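Local coordinates for major capsid protein (Paramecium bursaria Chlorella virus 1, PDB 5TIP) that self-assembles as trimers into the icosahedral, pseudo T=169 capsid, about 190 nm across, of a large chlorella virus, at residues T84-E89 / W111-D116; A88-Q93 / S180-V185; E224-Q229 / Y420-I425. All blocks are in the same frame, centred on the assembly; numbering follows the deposited sequence.

Contact 1 of 3, residues T84-E89 / W111-D116; sequences TYYPAE and WFRTYD
Glu89, in the short helix opened by N-cap residue Tyr86, faces Phe112 of helix 109-119 with their CA atoms 7.1 Å apart, and the side chains fill the gap. Arg113, bent at CG and CD, grips the Glu89 carboxylate side-on: NE meets OE2 at a short 2.5 Å and NH2 meets OE1 at 3.0 Å, each on a syn lone pair, with the two flat groups only 6° apart. The same guanidinium lies flat on one face of the Tyr86 ring, a cation-pi stack with Arg113 CZ 3.7 Å from the ring centroid. Arg113 NH2 also reaches Asp116 OD2 one helical turn on (2.8 Å), arriving from above that carboxylate plane. A bridging water accepts from Tyr86 OH and donates to Asp116 OD2. Glu89 CG rests on Phe112 CB at 3.8 Å. The Glu89 oxygens have second partners in the hydroxyls of Tyr128 and Tyr271. This salt-bridge network joins two helices of the N-terminal capsid domain in a buried setting. The two carboxylates probably stabilise the arginine's positive charge, the Tyr128 and Tyr271 hydroxyls would ease the excess negative charge, and the paired bonds and the stack fix how the guanidinium is turned.

Contact 2 of 3, residues A88-Q93 / S180-V185; sequences AEELLQ and SQVQGV
Glu90 brings a flat carboxylate up to the 180-185 loop, and both loop neighbours lie off the same face of it: Val182 CG1 3.9 Å from OE1, and the carbonyl oxygen of Gln181 3.5 Å from OE2. The latter are both acceptors, and no hydrogen bond joins them. Two waters meet the carboxylate oxygens instead, at the edge and near its plane. One donates to Glu90 OE1 and accepts from the backbone N of Gln183 at 2.6 Å; the other sits within 2.5 Å of both Glu90 OE2 and Gln181 O. Glu90 extends fully from CG, anti to its own N (chi1 -178°), which carries the carboxylate out from the helix to these two waters. Deeper in, Leu91 and Val182 cross at about a right angle and touch through CD1 and CG2 at 4.1 Å, with Phe51, Phe73 and Leu75 also packing on Leu91. At the start of strand 92-99 a third water links Gln93 OE1 to the backbone N of Ser180.

Helix 87-91 ends in an inverse gamma turn centred on Leu92, closed by a weak bond from Gln93 N to Leu91 O. The loop makes a type II beta turn, Val185 N to Val182 O at 3.1 Å, with Gly184 at the positive-phi corner. Asn186 pins the loop by binding Val182 N and Ser180 O, while the Gln183 amide turns to Gly189 N and Thr83 O. The contact thus joins the end of a helix to the loop after strand 172-178 in the N-terminal capsid domain. With no direct hydrogen bond across it, its apolar part rests on Leu91 and Val182, and its polar part is bridged by water, leaving the acidic Glu90 hydrated and therefore probably ionised.

Contact 3 of 3, residues E224-Q229 / Y420-I425; sequences EYLIEQ and YNVLRI
Tyr225 and Leu423, and two residues on Ile227 and Asn421, are the hydrogen-bonded pairs of an antiparallel beta ladder in the C-terminal capsid domain, one of the two jelly rolls expected of this family. Four backbone bonds, among them Leu423 N to Tyr225 O at 2.8 Å, join the strands, whose directions make 138°, about 42° short of exactly antiparallel. Leu226-Val422 lies between these pairs, and Glu224-Arg424 and Glu228-Tyr420 lie beyond; these non-hydrogen-bonded pairs share the opposite face to Tyr225 and Ile227.

On their face Arg424 NE forms a salt bridge with Glu224 OE2 at 2.8 Å, in the guanidinium plane and on the anti lone pair, the two side chains running side by side. Leu226 CG leans on Tyr420 CD1 (3.9 Å). Glu228 lies alongside the Tyr420 ring, its CG 3.5 Å from CE1 and its carboxylate turned 88° to the ring. On the other face, with CG1 between its own N and carbonyl carbon (chi1 74°), Ile227 brings that atom to 3.5 Å from Asn421 O, while CG2 packs on Leu423 CB.

Further out, Lys259, Lys418 and Arg362 bind the Glu228 carboxylate, and Tyr420 OH bonds to Arg362 O. Phe153 and Leu432 back Ile227 and Leu423. The Glu224 face meets the third subunit: its Tyr16 hydroxyl bonds to both Glu224 OE2 and Arg424 NH2, and its Leu17 packs on Leu226; Lys27 of the second subunit makes a cation-pi contact with Tyr225. The ladder therefore takes part in holding the trimer together. Gln229, just past the last pair, accepts through OE1 from Asn421 ND2 at 3.0 Å, the donor above the carbonyl plane. Asn421 OD1 accepts the backbone N of Val422 at 2.6 Å on an in-plane lone pair.

In the fold
Contacts 1 and 2 are neighbours, their centres about 9 Å apart. Both use helix 87-91, share Ala88 and Glu89, and meet where Pro87 CB packs on Val182 CG1 at 3.6 Å; one short helix thus faces helix 109-119 on one flank and the 180-185 loop on another. Contact 1 closes at 111-116, contact 2 only at 180-185, both in the N-terminal capsid domain. Contact 3 opens after both, in the C-terminal domain, its centre about 26 Å from that of contact 1 and about 31 Å from that of contact 2. Strand 412-426 still reaches the first domain, for its Tyr416 meets Trp111. Contacts 1 and 2 lie within a single subunit, touched by no other chain, whereas contact 3 adjoins both neighbours in the trimer.

Contact 1 of 3, residues T84-E89 / W111-D116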
loop_
_atom_site.group_PDB
_atom_site.type_symbol
_atom_site.label_atom_id
_atom_site.label_comp_id
_atom_site.label_asym_id
_atom_site.label_seq_id
_atom_site.Cartn_x
_atom_site.Cartn_y
_atom_site.Cartn_z
ATOM N N THR A 84 4.905 -25.189 8.677
ATOM C CA THR A 84 5.960 -24.251 9.030
ATOM C C THR A 84 5.359 -22.865 9.208
ATOM O O THR A 84 4.328 -22.536 8.614
ATOM C CB THR A 84 7.067 -24.198 7.966
ATOM O OG1 THR A 84 6.499 -23.849 6.698
ATOM C CG2 THR A 84 7.767 -25.545 7.850
ATOM N N TYR A 85 6.015 -22.052 10.036
ATOM C CA TYR A 85 5.584 -20.674 10.279
ATOM C C TYR A 85 6.838 -19.813 10.402
ATOM O O TYR A 85 7.446 -19.747 11.475
ATOM C CB TYR A 85 4.716 -20.575 11.528
ATOM C CG TYR A 85 4.042 -19.232 11.703
ATOM C CD1 TYR A 85 3.059 -18.808 10.819
ATOM C CD2 TYR A 85 4.379 -18.393 12.757
ATOM C CE1 TYR A 85 2.435 -17.586 10.974
ATOM C CE2 TYR A 85 3.759 -17.165 12.920
ATOM C CZ TYR A 85 2.788 -16.768 12.025
ATOM O OH TYR A 85 2.166 -15.550 12.179
ATOM N N TYR A 86 7.205 -19.153 9.306
ATOM C CA TYR A 86 8.391 -18.307 9.237
ATOM C C TYR A 86 9.638 -19.016 9.779
ATOM O O TYR A 86 10.273 -18.531 10.719
ATOM C CB TYR A 86 8.158 -16.995 9.974
ATOM C CG TYR A 86 7.086 -16.121 9.357
ATOM C CD1 TYR A 86 7.403 -15.190 8.379
ATOM C CD2 TYR A 86 5.759 -16.233 9.748
ATOM C CE1 TYR A 86 6.427 -14.391 7.809
ATOM C CE2 TYR A 86 4.776 -15.440 9.183
ATOM C CZ TYR A 86 5.115 -14.520 8.214
ATOM O OH TYR A 86 4.140 -13.726 7.648
ATOM N N PRO A 87 10.013 -20.163 9.203
ATOM C CA PRO A 87 11.141 -20.916 9.777
ATOM C C PRO A 87 12.476 -20.209 9.622
ATOM O O PRO A 87 13.315 -20.279 10.528
ATOM C CB PRO A 87 11.099 -22.241 9.003
ATOM C CG PRO A 87 10.479 -21.886 7.701
ATOM C CD PRO A 87 9.459 -20.830 8.011
ATOM N N ALA A 88 12.698 -19.524 8.499
ATOM C CA ALA A 88 13.949 -18.797 8.316
ATOM C C ALA A 88 14.054 -17.615 9.267
ATOM O O ALA A 88 15.158 -17.256 9.692
ATOM C CB ALA A 88 14.074 -18.321 6.872
ATOM N N GLU A 89 12.922 -16.993 9.602
ATOM C CA GLU A 89 12.933 -15.908 10.574
ATOM C C GLU A 89 13.237 -16.430 11.972
ATOM O O GLU A 89 14.026 -15.827 12.710
ATOM C CB GLU A 89 11.594 -15.175 10.539
ATOM C CG GLU A 89 11.399 -14.147 11.632
ATOM C CD GLU A 89 9.972 -13.648 11.694
ATOM O OE1 GLU A 89 9.562 -12.895 10.785
ATOM O OE2 GLU A 89 9.254 -14.023 12.643
ATOM N N TRP A 111 11.349 -10.268 17.900
ATOM C CA TRP A 111 11.231 -8.888 17.443
ATOM C C TRP A 111 10.983 -8.832 15.942
ATOM O O TRP A 111 10.162 -8.036 15.473
ATOM C CB TRP A 111 12.482 -8.090 17.796
ATOM C CG TRP A 111 12.500 -6.767 17.104
ATOM C CD1 TRP A 111 13.385 -6.350 16.155
ATOM C CD2 TRP A 111 11.569 -5.694 17.284
ATOM N NE1 TRP A 111 13.070 -5.078 15.740
ATOM C CE2 TRP A 111 11.959 -4.653 16.418
ATOM C CE3 TRP A 111 10.447 -5.509 18.097
ATOM C CZ2 TRP A 111 11.269 -3.446 16.345
ATOM C CZ3 TRP A 111 9.762 -4.312 18.022
ATOM C CH2 TRP A 111 10.175 -3.295 17.152
ATOM N N PHE A 112 11.644 -9.680 15.205
ATOM C CA PHE A 112 11.429 -9.769 13.793
ATOM C C PHE A 112 9.951 -10.103 13.581
ATOM O O PHE A 112 9.336 -9.533 12.725
ATOM C CB PHE A 112 12.358 -10.811 13.167
ATOM C CG PHE A 112 13.702 -10.294 12.821
ATOM C CD1 PHE A 112 14.404 -9.551 13.679
ATOM C CD2 PHE A 112 14.243 -10.532 11.596
ATOM C CE1 PHE A 112 15.616 -9.058 13.365
ATOM C CE2 PHE A 112 15.476 -10.011 11.248
ATOM C CZ PHE A 112 16.167 -9.271 12.153
ATOM N N ARG A 113 9.401 -11.017 14.378
ATOM C CA ARG A 113 7.994 -11.379 14.257
ATOM C C ARG A 113 7.094 -10.214 14.651
ATOM O O ARG A 113 6.070 -9.967 14.005
ATOM C CB ARG A 113 7.691 -12.606 15.118
ATOM C CG ARG A 113 6.300 -13.196 14.918
ATOM C CD ARG A 113 6.278 -14.259 13.825
ATOM N NE ARG A 113 6.762 -13.745 12.548
ATOM C CZ ARG A 113 6.012 -13.072 11.683
ATOM N NH1 ARG A 113 4.736 -12.834 11.955
ATOM N NH2 ARG A 113 6.537 -12.634 10.548
ATOM N N THR A 114 7.463 -9.488 15.711
ATOM C CA THR A 114 6.664 -8.349 16.153
ATOM C C THR A 114 6.769 -7.185 15.175
ATOM O O THR A 114 5.763 -6.532 14.868
ATOM C CB THR A 114 7.105 -7.914 17.552
ATOM O OG1 THR A 114 6.874 -8.982 18.479
ATOM C CG2 THR A 114 6.333 -6.681 18.007
ATOM N N TYR A 115 7.976 -6.915 14.673
ATOM C CA TYR A 115 8.151 -5.846 13.694
ATOM C C TYR A 115 7.347 -6.120 12.431
ATOM O O TYR A 115 6.748 -5.203 11.855
ATOM C CB TYR A 115 9.634 -5.679 13.364
ATOM C CG TYR A 115 9.914 -4.690 12.257
ATOM C CD1 TYR A 115 10.060 -3.339 12.529
ATOM C CD2 TYR A 115 10.039 -5.109 10.939
ATOM C CE1 TYR A 115 10.316 -2.432 11.523
ATOM C CE2 TYR A 115 10.295 -4.209 9.925
ATOM C CZ TYR A 115 10.433 -2.872 10.223
ATOM O OH TYR A 115 10.690 -1.965 9.218
ATOM N N ASP A 116 7.324 -7.376 11.983
ATOM C CA ASP A 116 6.580 -7.720 10.777
ATOM C C ASP A 116 5.082 -7.530 10.977
ATOM O O ASP A 116 4.377 -7.091 10.060
ATOM C CB ASP A 116 6.895 -9.161 10.370
ATOM C CG ASP A 116 6.265 -9.546 9.047
ATOM O OD1 ASP A 116 6.554 -8.878 8.032
ATOM O OD2 ASP A 116 5.484 -10.519 9.019
HETATM O O HOH W 1 5.071 -11.682 6.554
#

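Contact 2 of 3, residues A88-Q93 / S180-V185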
loop_
_atom_site.group_PDB
_atom_site.type_symbol
_atom_site.label_atom_id
_atom_site.label_comp_id
_atom_site.label_asym_id
_atom_site.label_seq_id
_atom_site.Cartn_x
_atom_site.Cartn_y
_atom_site.Cartn_z
ATOM N N ALA A 88 12.698 -19.524 8.499
ATOM C CA ALA A 88 13.949 -18.797 8.316
ATOM C C ALA A 88 14.054 -17.615 9.267
ATOM O O ALA A 88 15.158 -17.256 9.692
ATOM C CB ALA A 88 14.074 -18.321 6.872
ATOM N N GLU A 89 12.922 -16.993 9.602
ATOM C CA GLU A 89 12.933 -15.908 10.574
ATOM C C GLU A 89 13.237 -16.430 11.972
ATOM O O GLU A 89 14.026 -15.827 12.710
ATOM C CB GLU A 89 11.594 -15.175 10.539
ATOM C CG GLU A 89 11.399 -14.147 11.632
ATOM C CD GLU A 89 9.972 -13.648 11.694
ATOM O OE1 GLU A 89 9.562 -12.895 10.785
ATOM O OE2 GLU A 89 9.254 -14.023 12.643
ATOM N N GLU A 90 12.624 -17.554 12.353
ATOM C CA GLU A 90 12.897 -18.135 13.663
ATOM C C GLU A 90 14.323 -18.657 13.760
ATOM O O GLU A 90 14.928 -18.599 14.837
ATOM C CB GLU A 90 11.909 -19.263 13.960
ATOM C CG GLU A 90 12.103 -19.886 15.333
ATOM C CD GLU A 90 11.199 -21.075 15.575
ATOM O OE1 GLU A 90 10.509 -21.506 14.628
ATOM O OE2 GLU A 90 11.181 -21.581 16.717
ATOM N N LEU A 91 14.873 -19.169 12.654
ATOM C CA LEU A 91 16.223 -19.723 12.683
ATOM C C LEU A 91 17.237 -18.676 13.124
ATOM O O LEU A 91 18.203 -18.992 13.828
ATOM C CB LEU A 91 16.589 -20.284 11.308
ATOM C CG LEU A 91 17.940 -20.993 11.196
ATOM C CD1 LEU A 91 17.986 -22.182 12.142
ATOM C CD2 LEU A 91 18.188 -21.434 9.767
ATOM N N LEU A 92 17.032 -17.421 12.722
ATOM C CA LEU A 92 17.877 -16.312 13.157
ATOM C C LEU A 92 17.394 -15.878 14.538
ATOM O O LEU A 92 16.651 -14.905 14.699
ATOM C CB LEU A 92 17.821 -15.173 12.149
ATOM C CG LEU A 92 19.032 -14.246 12.102
ATOM C CD1 LEU A 92 20.265 -15.051 11.749
ATOM C CD2 LEU A 92 18.814 -13.127 11.098
ATOM N N GLN A 93 17.831 -16.625 15.557
ATOM C CA GLN A 93 17.303 -16.429 16.906
ATOM C C GLN A 93 17.634 -15.040 17.437
ATOM O O GLN A 93 16.773 -14.362 18.009
ATOM C CB GLN A 93 17.838 -17.507 17.845
ATOM C CG GLN A 93 17.391 -17.334 19.285
ATOM C CD GLN A 93 17.758 -18.515 20.155
ATOM O OE1 GLN A 93 17.201 -19.602 20.009
ATOM N NE2 GLN A 93 18.703 -18.309 21.067
ATOM N N SER A 180 17.615 -23.725 17.907
ATOM C CA SER A 180 17.895 -25.149 18.042
ATOM C C SER A 180 16.836 -25.988 17.341
ATOM O O SER A 180 17.162 -26.915 16.591
ATOM C CB SER A 180 17.985 -25.523 19.522
ATOM O OG SER A 180 18.987 -24.762 20.173
ATOM N N GLN A 181 15.564 -25.672 17.566
ATOM C CA GLN A 181 14.455 -26.454 17.040
ATOM C C GLN A 181 13.539 -25.540 16.241
ATOM O O GLN A 181 13.069 -24.523 16.762
ATOM C CB GLN A 181 13.678 -27.127 18.176
ATOM C CG GLN A 181 14.564 -27.874 19.160
ATOM C CD GLN A 181 13.774 -28.606 20.223
ATOM O OE1 GLN A 181 12.556 -28.457 20.320
ATOM N NE2 GLN A 181 14.463 -29.414 21.022
ATOM N N VAL A 182 13.286 -25.902 14.985
ATOM C CA VAL A 182 12.449 -25.117 14.083
ATOM C C VAL A 182 11.328 -26.016 13.577
ATOM O O VAL A 182 11.588 -27.036 12.925
ATOM C CB VAL A 182 13.254 -24.525 12.916
ATOM C CG1 VAL A 182 12.341 -23.719 12.014
ATOM C CG2 VAL A 182 14.387 -23.656 13.440
ATOM N N GLN A 183 10.085 -25.626 13.873
ATOM C CA GLN A 183 8.919 -26.435 13.538
ATOM C C GLN A 183 8.811 -26.647 12.035
ATOM O O GLN A 183 8.967 -25.714 11.242
ATOM C CB GLN A 183 7.648 -25.777 14.078
ATOM C CG GLN A 183 6.367 -26.338 13.486
ATOM C CD GLN A 183 6.175 -27.809 13.801
ATOM O OE1 GLN A 183 6.526 -28.278 14.884
ATOM N NE2 GLN A 183 5.614 -28.546 12.851
ATOM N N GLY A 184 8.544 -27.891 11.647
ATOM C CA GLY A 184 8.414 -28.244 10.254
ATOM C C GLY A 184 9.717 -28.347 9.495
ATOM O O GLY A 184 9.690 -28.661 8.298
ATOM N N VAL A 185 10.858 -28.122 10.144
ATOM C CA VAL A 185 12.155 -28.212 9.474
ATOM C C VAL A 185 12.997 -29.325 10.086
ATOM O O VAL A 185 13.368 -30.273 9.385
ATOM C CB VAL A 185 12.883 -26.856 9.518
ATOM C CG1 VAL A 185 14.325 -26.997 9.073
ATOM C CG2 VAL A 185 12.193 -25.875 8.578
HETATM O O HOH W 2 9.664 -23.665 15.560
HETATM O O HOH W 3 11.043 -23.740 17.942
HETATM O O HOH W 4 16.639 -22.499 20.337
#

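Contact 3 of 3, residues E224-Q229 / Y420-I425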
loop_
_atom_site.group_PDB
_atom_site.type_symbol
_atom_site.label_atom_id
_atom_site.label_comp_id
_atom_site.label_asym_id
_atom_site.label_seq_id
_atom_site.Cartn_x
_atom_site.Cartn_y
_atom_site.Cartn_z
ATOM N N GLU A 224 27.995 12.577 13.025
ATOM C CA GLU A 224 26.995 12.308 14.051
ATOM C C GLU A 224 25.752 11.756 13.377
ATOM O O GLU A 224 25.148 12.430 12.537
ATOM C CB GLU A 224 26.656 13.568 14.855
ATOM C CG GLU A 224 27.698 13.944 15.895
ATOM C CD GLU A 224 27.232 15.064 16.804
ATOM O OE1 GLU A 224 26.546 15.986 16.314
ATOM O OE2 GLU A 224 27.536 15.012 18.014
ATOM N N TYR A 225 25.377 10.534 13.738
ATOM C CA TYR A 225 24.209 9.866 13.183
ATOM C C TYR A 225 23.159 9.696 14.272
ATOM O O TYR A 225 23.466 9.202 15.362
ATOM C CB TYR A 225 24.582 8.501 12.599
ATOM C CG TYR A 225 25.451 8.563 11.362
ATOM C CD1 TYR A 225 26.836 8.634 11.463
ATOM C CD2 TYR A 225 24.889 8.526 10.093
ATOM C CE1 TYR A 225 27.632 8.682 10.336
ATOM C CE2 TYR A 225 25.678 8.573 8.962
ATOM C CZ TYR A 225 27.048 8.651 9.088
ATOM O OH TYR A 225 27.831 8.697 7.960
ATOM N N LEU A 226 21.930 10.105 13.978
ATOM C CA LEU A 226 20.801 9.868 14.875
ATOM C C LEU A 226 20.234 8.501 14.522
ATOM O O LEU A 226 19.555 8.341 13.506
ATOM C CB LEU A 226 19.753 10.966 14.742
ATOM C CG LEU A 226 18.552 10.875 15.689
ATOM C CD1 LEU A 226 18.993 10.963 17.141
ATOM C CD2 LEU A 226 17.524 11.949 15.368
ATOM N N ILE A 227 20.520 7.510 15.359
ATOM C CA ILE A 227 20.182 6.125 15.070
ATOM C C ILE A 227 19.056 5.676 15.994
ATOM O O ILE A 227 18.673 6.368 16.937
ATOM C CB ILE A 227 21.403 5.194 15.197
ATOM C CG1 ILE A 227 21.760 4.978 16.669
ATOM C CG2 ILE A 227 22.590 5.766 14.442
ATOM C CD1 ILE A 227 22.843 3.947 16.890
ATOM N N GLU A 228 18.528 4.490 15.711
ATOM C CA GLU A 228 17.498 3.873 16.529
ATOM C C GLU A 228 18.030 2.572 17.111
ATOM O O GLU A 228 18.859 1.892 16.499
ATOM C CB GLU A 228 16.228 3.613 15.715
ATOM C CG GLU A 228 15.564 4.888 15.227
ATOM C CD GLU A 228 14.285 4.634 14.457
ATOM O OE1 GLU A 228 13.790 3.487 14.485
ATOM O OE2 GLU A 228 13.779 5.580 13.816
ATOM N N GLN A 229 17.546 2.235 18.301
ATOM C CA GLN A 229 17.948 1.025 18.996
ATOM C C GLN A 229 16.713 0.280 19.471
ATOM O O GLN A 229 15.637 0.859 19.638
ATOM C CB GLN A 229 18.843 1.336 20.202
ATOM C CG GLN A 229 20.166 1.978 19.867
ATOM C CD GLN A 229 20.943 2.341 21.112
ATOM O OE1 GLN A 229 20.489 3.143 21.928
ATOM N NE2 GLN A 229 22.112 1.739 21.277
ATOM N N TYR A 420 15.915 6.357 20.396
ATOM C CA TYR A 420 16.928 7.032 19.602
ATOM C C TYR A 420 18.238 7.110 20.373
ATOM O O TYR A 420 18.261 7.107 21.606
ATOM C CB TYR A 420 16.479 8.443 19.211
ATOM C CG TYR A 420 15.510 8.490 18.053
ATOM C CD1 TYR A 420 15.935 8.224 16.759
ATOM C CD2 TYR A 420 14.173 8.809 18.250
ATOM C CE1 TYR A 420 15.057 8.270 15.694
ATOM C CE2 TYR A 420 13.289 8.860 17.189
ATOM C CZ TYR A 420 13.735 8.584 15.916
ATOM O OH TYR A 420 12.858 8.629 14.857
ATOM N N ASN A 421 19.336 7.171 19.626
ATOM C CA ASN A 421 20.653 7.384 20.202
ATOM C C ASN A 421 21.509 8.067 19.146
ATOM O O ASN A 421 21.115 8.185 17.983
ATOM C CB ASN A 421 21.279 6.069 20.680
ATOM C CG ASN A 421 22.299 6.275 21.783
ATOM O OD1 ASN A 421 23.047 7.252 21.780
ATOM N ND2 ASN A 421 22.325 5.356 22.742
ATOM N N VAL A 422 22.688 8.521 19.556
ATOM C CA VAL A 422 23.589 9.251 18.675
ATOM C C VAL A 422 24.876 8.456 18.530
ATOM O O VAL A 422 25.513 8.108 19.531
ATOM C CB VAL A 422 23.875 10.671 19.195
ATOM C CG1 VAL A 422 24.853 11.382 18.275
ATOM C CG2 VAL A 422 22.583 11.463 19.311
ATOM N N LEU A 423 25.249 8.166 17.288
ATOM C CA LEU A 423 26.494 7.476 16.974
ATOM C C LEU A 423 27.478 8.498 16.419
ATOM O O LEU A 423 27.311 8.986 15.297
ATOM C CB LEU A 423 26.248 6.343 15.980
ATOM C CG LEU A 423 27.474 5.588 15.460
ATOM C CD1 LEU A 423 28.165 4.842 16.588
ATOM C CD2 LEU A 423 27.083 4.633 14.344
ATOM N N ARG A 424 28.501 8.821 17.203
ATOM C CA ARG A 424 29.538 9.756 16.794
ATOM C C ARG A 424 30.715 8.978 16.226
ATOM O O ARG A 424 31.159 7.993 16.824
ATOM C CB ARG A 424 30.005 10.623 17.964
ATOM C CG ARG A 424 28.927 11.483 18.589
ATOM C CD ARG A 424 29.552 12.591 19.417
ATOM N NE ARG A 424 28.551 13.398 20.106
ATOM C CZ ARG A 424 28.274 13.290 21.401
ATOM N NH1 ARG A 424 28.931 12.412 22.147
ATOM N NH2 ARG A 424 27.348 14.063 21.951
ATOM N N ILE A 425 31.215 9.420 15.077
ATOM C CA ILE A 425 32.322 8.763 14.395
ATOM C C ILE A 425 33.390 9.809 14.117
ATOM O O ILE A 425 33.136 10.786 13.402
ATOM C CB ILE A 425 31.872 8.078 13.095
ATOM C CG1 ILE A 425 30.870 6.966 13.413
ATOM C CG2 ILE A 425 33.066 7.529 12.341
ATOM C CD1 ILE A 425 30.317 6.269 12.202
#